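Local coordinates for protein TRAP dicarboxylate transporter, DctP subunit (Sulfurospirillum deleyianum, PDB 4OVS) that binds succinate and, as a periplasmic solute-binding protein, probably delivers it to the membrane part of a TRAP dicarboxylate transporter, at residues 162-166 against 182-186; 30-34 against 69-73; 141-145 against 267-271. All coordinates share one frame; numbering follows the deposited sequence.

Contact 1: 162-166 against 182-186; sequences DAAGQ and AVGAN
The methyl group of A163 overlaps one branch of V183, with A163 CB 3.6 Å from V183 CG2. A chi1 of -56° sets that branch of the valine between its backbone N and carbonyl carbon, where it meets the alanine. A185 CB packs against two carbonyl oxygens, 3.3 Å from Q166 O and a little farther from A163 O. Most of the grip is backbone. G165 N donates to G184 O at 2.8 Å, arriving from above the carbonyl plane, and the CA-H of A164 points at the same oxygen. N186 N reaches Q166 O at 2.9 Å in an almost straight bond (176°). The Q166 side chain turns away, NE2 bonding to D162 O and OE1 to S152. Residues 163-166 form a type II turn with G165 at positive phi, and G184 is the C-prime residue of a Schellman motif closing helix 174-181; a beta carbon at G184 would crowd A164 CB. The bond from N186 to Q166 leads into the parallel pairing of strands 167-170 and 186-189, so the contact joins the starts of both strands of a beta-alpha-beta crossover through helix 174-181, whose first strand carries the succinate-binding R169.

Contact 2: 30-34 against 69-73; sequences VTHVV and LYGDG
The end of strand 26-31 and the loop 69-73 run at 53° to each other, with T31 CA 6.4 Å from L69 CA and V33 CA 6.0 Å from G71 CA. No direct hydrogen bond crosses the contact; two waters link the T31 hydroxyl to the loop backbone. With the T31 hydroxyl opposite its own backbone N (chi1 -179°), OG1 is directed at the loop, where it donates to one water and accepts from another. The first water donates a hydrogen bond to Y70 O at 2.7 Å, and the second accepts from L69 N at 2.8 Å. The same OG1 lies at the edge of the Y70 ring, near its plane, and 3.8 Å from Y70 CB. Strands 26-31 and 59-64 are parallel neighbours linked through helix 39-54, a beta-alpha-beta unit, and both segments belong to the loops at the carboxyl ends of these strands, the rim on which periplasmic binding proteins collect their ligand. V33 stands on this rim, its side chain about 4 Å from the bound succinate at the nearest atoms. The V33 and D72 side chains cross at about a right angle, CG1 of V33 lying 3.5 Å from D72 OD1. That carboxylate is held from outside the contact: OD1 forms a salt bridge with the succinate-binding K93, and OD2 accepts from the backbone N of F192. H32 faces the other way, against K40 and A44 of helix 39-54, and its ND1 accepts V34 N in the ring plane at 3.3 Å, a longish local bond that probably limits the imidazole's turning.

Contact 3: 141-145 against 267-271; sequences DYWDA and ERKEA
R268 grips Y142 O side-on with two nitrogens, NH2 at 2.8 Å and NE at 3.0 Å; the oxygen lies in the guanidinium plane, and both donors approach from the same face of the carbonyl. E267 answers one peptide farther along: D144 N donates to E267 OE1 at 3.0 Å (168°), on the syn side of the carboxylate. The other oxygen, E267 OE2, comes within 2.6 Å of D144 O, so close that the acid group probably holds a proton. CG, anti to the E267 backbone N (chi1 -166°), lies over one face of the W143 indole in a CH-pi contact, 4.0 Å from the centroid of the six-membered ring; the bend at chi2 then turns the carboxylate toward the D144 backbone, its plane nearly parallel to the ring. With an alanine in place of E267, D144 N would probably lose its acceptor and a gap open over the indole face. Farther out, A271 CB rests against D144 OD2 at 3.5 Å, and a water bridges that oxygen to R268 O. The axes of segments 141-145 and 267-271 run 17° apart and come within 7.6 Å. R268 NH1 also pairs with D121, D144 OD2 with K113 and D144 OD1 with the Y233 hydroxyl, while strand 233-241 lies beside the strand, helix 113-120 touches D144 and R268, and P39 of helix 39-54 packs on E267 and A271.

Overall arrangement
Contact 3 is the buried one, close to the middle of the chain, while contact 1 lies about 23 Å out from the chain centre (centre to centre), on the opposite side of it from contact 3, and is partly buried, with half of its touching residues exposed. Contact 2 is intermediate. Contacts 2 and 3 reach the same mixed sheet, come within about 7 Å at their nearest atoms, and both border the succinate pocket; contact 1 leads into the separate two-stranded parallel sheet. The chemistry follows the place: backbone bonds and glycine-bearing turns at the periphery, waters and a charged rim beside the ligand, and an arginine and a glutamate gripping strand carbonyl and amide groups in the core.

Contact 1: 162-166 against 182-186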
# COMPACT_ATOMS: atom_id res chain seq x y z
N ASP A 162 21.66 10.86 6.64
CA ASP A 162 22.11 9.47 6.50
C ASP A 162 21.60 8.78 5.23
O ASP A 162 22.21 7.82 4.72
CB ASP A 162 21.67 8.68 7.72
CG ASP A 162 22.29 9.21 8.98
OD1 ASP A 162 23.43 9.72 8.89
OD2 ASP A 162 21.63 9.14 10.04
N ALA A 163 20.49 9.28 4.73
CA ALA A 163 19.87 8.70 3.56
C ALA A 163 20.65 9.12 2.32
O ALA A 163 20.57 8.46 1.28
CB ALA A 163 18.43 9.15 3.45
N ALA A 164 21.40 10.21 2.43
CA ALA A 164 22.07 10.78 1.26
C ALA A 164 23.09 9.82 0.63
O ALA A 164 23.96 9.26 1.30
CB ALA A 164 22.72 12.09 1.62
N GLY A 165 23.00 9.62 -0.68
CA GLY A 165 23.98 8.80 -1.37
C GLY A 165 23.54 7.35 -1.46
O GLY A 165 24.23 6.53 -2.06
N GLN A 166 22.39 7.04 -0.88
CA GLN A 166 21.88 5.68 -0.88
C GLN A 166 20.79 5.46 -1.94
O GLN A 166 19.97 6.34 -2.21
CB GLN A 166 21.32 5.32 0.50
CG GLN A 166 22.36 5.22 1.61
CD GLN A 166 21.82 4.51 2.83
OE1 GLN A 166 21.21 3.44 2.74
NE2 GLN A 166 22.01 5.12 3.99
N ALA A 182 14.81 14.67 -2.00
CA ALA A 182 14.88 15.79 -1.07
C ALA A 182 15.91 15.57 0.02
O ALA A 182 16.41 16.54 0.59
CB ALA A 182 13.54 16.01 -0.46
N VAL A 183 16.24 14.31 0.33
CA VAL A 183 17.31 14.02 1.29
C VAL A 183 18.51 13.37 0.62
O VAL A 183 19.32 12.70 1.27
CB VAL A 183 16.81 13.12 2.45
CG1 VAL A 183 15.60 13.78 3.14
CG2 VAL A 183 16.42 11.77 1.93
N GLY A 184 18.66 13.59 -0.68
CA GLY A 184 19.92 13.32 -1.35
C GLY A 184 20.12 11.86 -1.71
O GLY A 184 21.25 11.42 -2.00
N ALA A 185 19.02 11.11 -1.70
CA ALA A 185 19.05 9.72 -2.10
C ALA A 185 18.73 9.53 -3.59
O ALA A 185 18.30 10.46 -4.30
CB ALA A 185 18.07 8.92 -1.24
N ASN A 186 18.93 8.30 -4.05
CA ASN A 186 18.71 7.91 -5.43
C ASN A 186 17.56 6.92 -5.49
O ASN A 186 17.75 5.73 -5.22
CB ASN A 186 20.00 7.28 -5.96
CG ASN A 186 19.99 7.08 -7.47
OD1 ASN A 186 19.02 7.39 -8.15
ND2 ASN A 186 21.10 6.56 -7.99

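Contact 2: 30-34 against 69-73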
# COMPACT_ATOMS: atom_id res chain seq x y z
N VAL A 30 -9.22 -12.96 -8.27
CA VAL A 30 -8.62 -11.83 -7.54
C VAL A 30 -7.10 -11.92 -7.63
O VAL A 30 -6.53 -13.00 -7.49
CB VAL A 30 -8.97 -11.85 -6.03
CG1 VAL A 30 -8.33 -10.69 -5.40
CG2 VAL A 30 -10.47 -11.80 -5.78
N THR A 31 -6.43 -10.79 -7.85
CA THR A 31 -5.00 -10.79 -8.04
C THR A 31 -4.42 -9.72 -7.16
O THR A 31 -4.92 -8.63 -7.15
CB THR A 31 -4.63 -10.55 -9.52
OG1 THR A 31 -3.22 -10.58 -9.69
CG2 THR A 31 -5.16 -9.17 -10.05
N HIS A 32 -3.38 -10.07 -6.40
CA HIS A 32 -2.59 -9.09 -5.64
C HIS A 32 -1.14 -9.56 -5.43
O HIS A 32 -0.79 -10.72 -5.78
CB HIS A 32 -3.28 -8.75 -4.30
CG HIS A 32 -3.30 -9.86 -3.30
ND1 HIS A 32 -2.20 -10.20 -2.55
CD2 HIS A 32 -4.32 -10.64 -2.86
CE1 HIS A 32 -2.52 -11.18 -1.72
NE2 HIS A 32 -3.81 -11.46 -1.88
N VAL A 33 -0.30 -8.66 -4.89
CA VAL A 33 1.12 -8.81 -4.86
C VAL A 33 1.73 -9.12 -3.48
O VAL A 33 2.96 -9.28 -3.37
CB VAL A 33 1.82 -7.54 -5.45
CG1 VAL A 33 1.32 -7.20 -6.88
CG2 VAL A 33 1.61 -6.35 -4.54
N VAL A 34 0.90 -9.15 -2.44
CA VAL A 34 1.32 -9.42 -1.07
C VAL A 34 1.10 -10.85 -0.55
O VAL A 34 0.51 -11.71 -1.22
CB VAL A 34 0.62 -8.44 -0.02
CG1 VAL A 34 0.88 -6.99 -0.33
CG2 VAL A 34 -0.85 -8.73 0.13
N LEU A 69 -0.47 -14.51 -10.38
CA LEU A 69 -1.11 -14.33 -11.69
C LEU A 69 -0.60 -13.09 -12.42
O LEU A 69 -0.22 -13.17 -13.58
CB LEU A 69 -2.61 -14.27 -11.49
CG LEU A 69 -3.44 -14.53 -12.72
CD1 LEU A 69 -3.27 -15.98 -13.15
CD2 LEU A 69 -4.90 -14.13 -12.45
N TYR A 70 -0.58 -11.95 -11.73
CA TYR A 70 -0.11 -10.66 -12.29
C TYR A 70 0.55 -9.83 -11.20
O TYR A 70 0.11 -9.84 -10.03
CB TYR A 70 -1.26 -9.81 -12.88
CG TYR A 70 -2.01 -10.48 -13.98
CD1 TYR A 70 -1.46 -10.60 -15.23
CD2 TYR A 70 -3.28 -10.97 -13.76
CE1 TYR A 70 -2.12 -11.24 -16.22
CE2 TYR A 70 -3.95 -11.62 -14.75
CZ TYR A 70 -3.37 -11.74 -16.00
OH TYR A 70 -4.03 -12.37 -17.02
N GLY A 71 1.63 -9.15 -11.59
CA GLY A 71 2.34 -8.24 -10.73
C GLY A 71 1.99 -6.77 -10.91
O GLY A 71 1.09 -6.46 -11.66
N ASP A 72 2.73 -5.89 -10.24
CA ASP A 72 2.45 -4.46 -10.23
C ASP A 72 2.29 -3.93 -11.64
O ASP A 72 1.44 -3.05 -11.93
CB ASP A 72 3.63 -3.70 -9.60
CG ASP A 72 3.59 -3.67 -8.07
OD1 ASP A 72 2.53 -3.97 -7.47
OD2 ASP A 72 4.64 -3.30 -7.47
N GLY A 73 3.14 -4.44 -12.51
CA GLY A 73 3.28 -3.90 -13.85
C GLY A 73 2.26 -4.41 -14.84
O GLY A 73 2.18 -3.90 -15.96
O HOH W 1 -1.80 -8.41 -8.75
O HOH W 2 -1.36 -12.43 -8.71

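Contact 3: 141-145 against 267-271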
# COMPACT_ATOMS: atom_id res chain seq x y z
N ASP A 141 -13.93 0.03 -1.97
CA ASP A 141 -13.59 0.56 -0.65
C ASP A 141 -12.09 0.78 -0.43
O ASP A 141 -11.28 0.16 -1.06
CB ASP A 141 -13.93 -0.47 0.44
CG ASP A 141 -15.40 -0.65 0.67
OD1 ASP A 141 -16.08 0.39 0.89
OD2 ASP A 141 -15.86 -1.84 0.65
N TYR A 142 -11.73 1.61 0.54
CA TYR A 142 -10.35 1.68 0.97
C TYR A 142 -10.02 0.67 2.06
O TYR A 142 -10.82 0.47 3.01
CB TYR A 142 -10.04 3.07 1.51
CG TYR A 142 -10.14 4.17 0.49
CD1 TYR A 142 -9.15 4.34 -0.45
CD2 TYR A 142 -11.19 5.07 0.49
CE1 TYR A 142 -9.20 5.36 -1.37
CE2 TYR A 142 -11.26 6.10 -0.46
CZ TYR A 142 -10.25 6.24 -1.38
OH TYR A 142 -10.28 7.26 -2.34
N TRP A 143 -8.83 0.07 1.90
CA TRP A 143 -8.19 -0.85 2.86
C TRP A 143 -6.89 -0.26 3.40
O TRP A 143 -6.27 0.56 2.73
CB TRP A 143 -7.88 -2.17 2.18
CG TRP A 143 -9.03 -3.08 1.93
CD1 TRP A 143 -10.36 -2.78 2.02
CD2 TRP A 143 -8.95 -4.44 1.51
NE1 TRP A 143 -11.11 -3.91 1.72
CE2 TRP A 143 -10.27 -4.94 1.41
CE3 TRP A 143 -7.88 -5.33 1.25
CZ2 TRP A 143 -10.55 -6.26 1.07
CZ3 TRP A 143 -8.17 -6.62 0.93
CH2 TRP A 143 -9.49 -7.09 0.85
N ASP A 144 -6.46 -0.70 4.61
CA ASP A 144 -5.34 -0.13 5.37
C ASP A 144 -4.14 -1.11 5.29
O ASP A 144 -4.35 -2.32 5.35
CB ASP A 144 -5.74 -0.08 6.85
CG ASP A 144 -4.70 0.57 7.73
OD1 ASP A 144 -3.77 1.24 7.23
OD2 ASP A 144 -4.84 0.44 8.98
N ALA A 145 -2.94 -0.58 5.13
CA ALA A 145 -1.73 -1.35 5.40
C ALA A 145 -1.11 -0.81 6.66
O ALA A 145 -1.22 -1.42 7.68
CB ALA A 145 -0.72 -1.35 4.20
N GLU A 267 -10.77 -6.60 7.18
CA GLU A 267 -9.41 -6.16 6.86
C GLU A 267 -8.92 -5.05 7.73
O GLU A 267 -7.78 -5.08 8.16
CB GLU A 267 -9.29 -5.75 5.39
CG GLU A 267 -7.92 -5.62 4.90
CD GLU A 267 -7.21 -4.27 5.16
OE1 GLU A 267 -7.86 -3.23 5.46
OE2 GLU A 267 -5.94 -4.29 5.01
N ARG A 268 -9.77 -4.07 8.02
CA ARG A 268 -9.30 -2.93 8.79
C ARG A 268 -9.07 -3.33 10.26
O ARG A 268 -8.22 -2.76 10.91
CB ARG A 268 -10.20 -1.73 8.66
CG ARG A 268 -10.42 -1.23 7.24
CD ARG A 268 -11.44 -0.11 7.25
NE ARG A 268 -11.58 0.55 5.96
CZ ARG A 268 -12.23 1.71 5.78
NH1 ARG A 268 -12.77 2.35 6.80
NH2 ARG A 268 -12.34 2.24 4.57
N LYS A 269 -9.80 -4.32 10.76
CA LYS A 269 -9.59 -4.82 12.12
C LYS A 269 -8.23 -5.55 12.17
O LYS A 269 -7.43 -5.28 13.05
CB LYS A 269 -10.78 -5.72 12.52
CG LYS A 269 -12.07 -4.92 12.82
CD LYS A 269 -13.27 -5.88 12.95
CE LYS A 269 -14.59 -5.18 13.05
NZ LYS A 269 -14.75 -4.38 14.27
N GLU A 270 -7.94 -6.40 11.18
CA GLU A 270 -6.69 -7.10 11.13
C GLU A 270 -5.55 -6.09 11.04
O GLU A 270 -4.53 -6.25 11.66
CB GLU A 270 -6.64 -8.08 9.95
CG GLU A 270 -7.46 -9.38 10.15
CD GLU A 270 -6.83 -10.38 11.15
OE1 GLU A 270 -7.52 -11.38 11.47
OE2 GLU A 270 -5.68 -10.21 11.60
N ALA A 271 -5.75 -5.02 10.29
CA ALA A 271 -4.69 -4.02 10.17
C ALA A 271 -4.45 -3.24 11.44
O ALA A 271 -3.32 -2.84 11.66
CB ALA A 271 -4.93 -3.07 9.03
O HOH W 3 -7.27 -0.12 10.65
O HOH W 4 -1.15 -0.67 10.45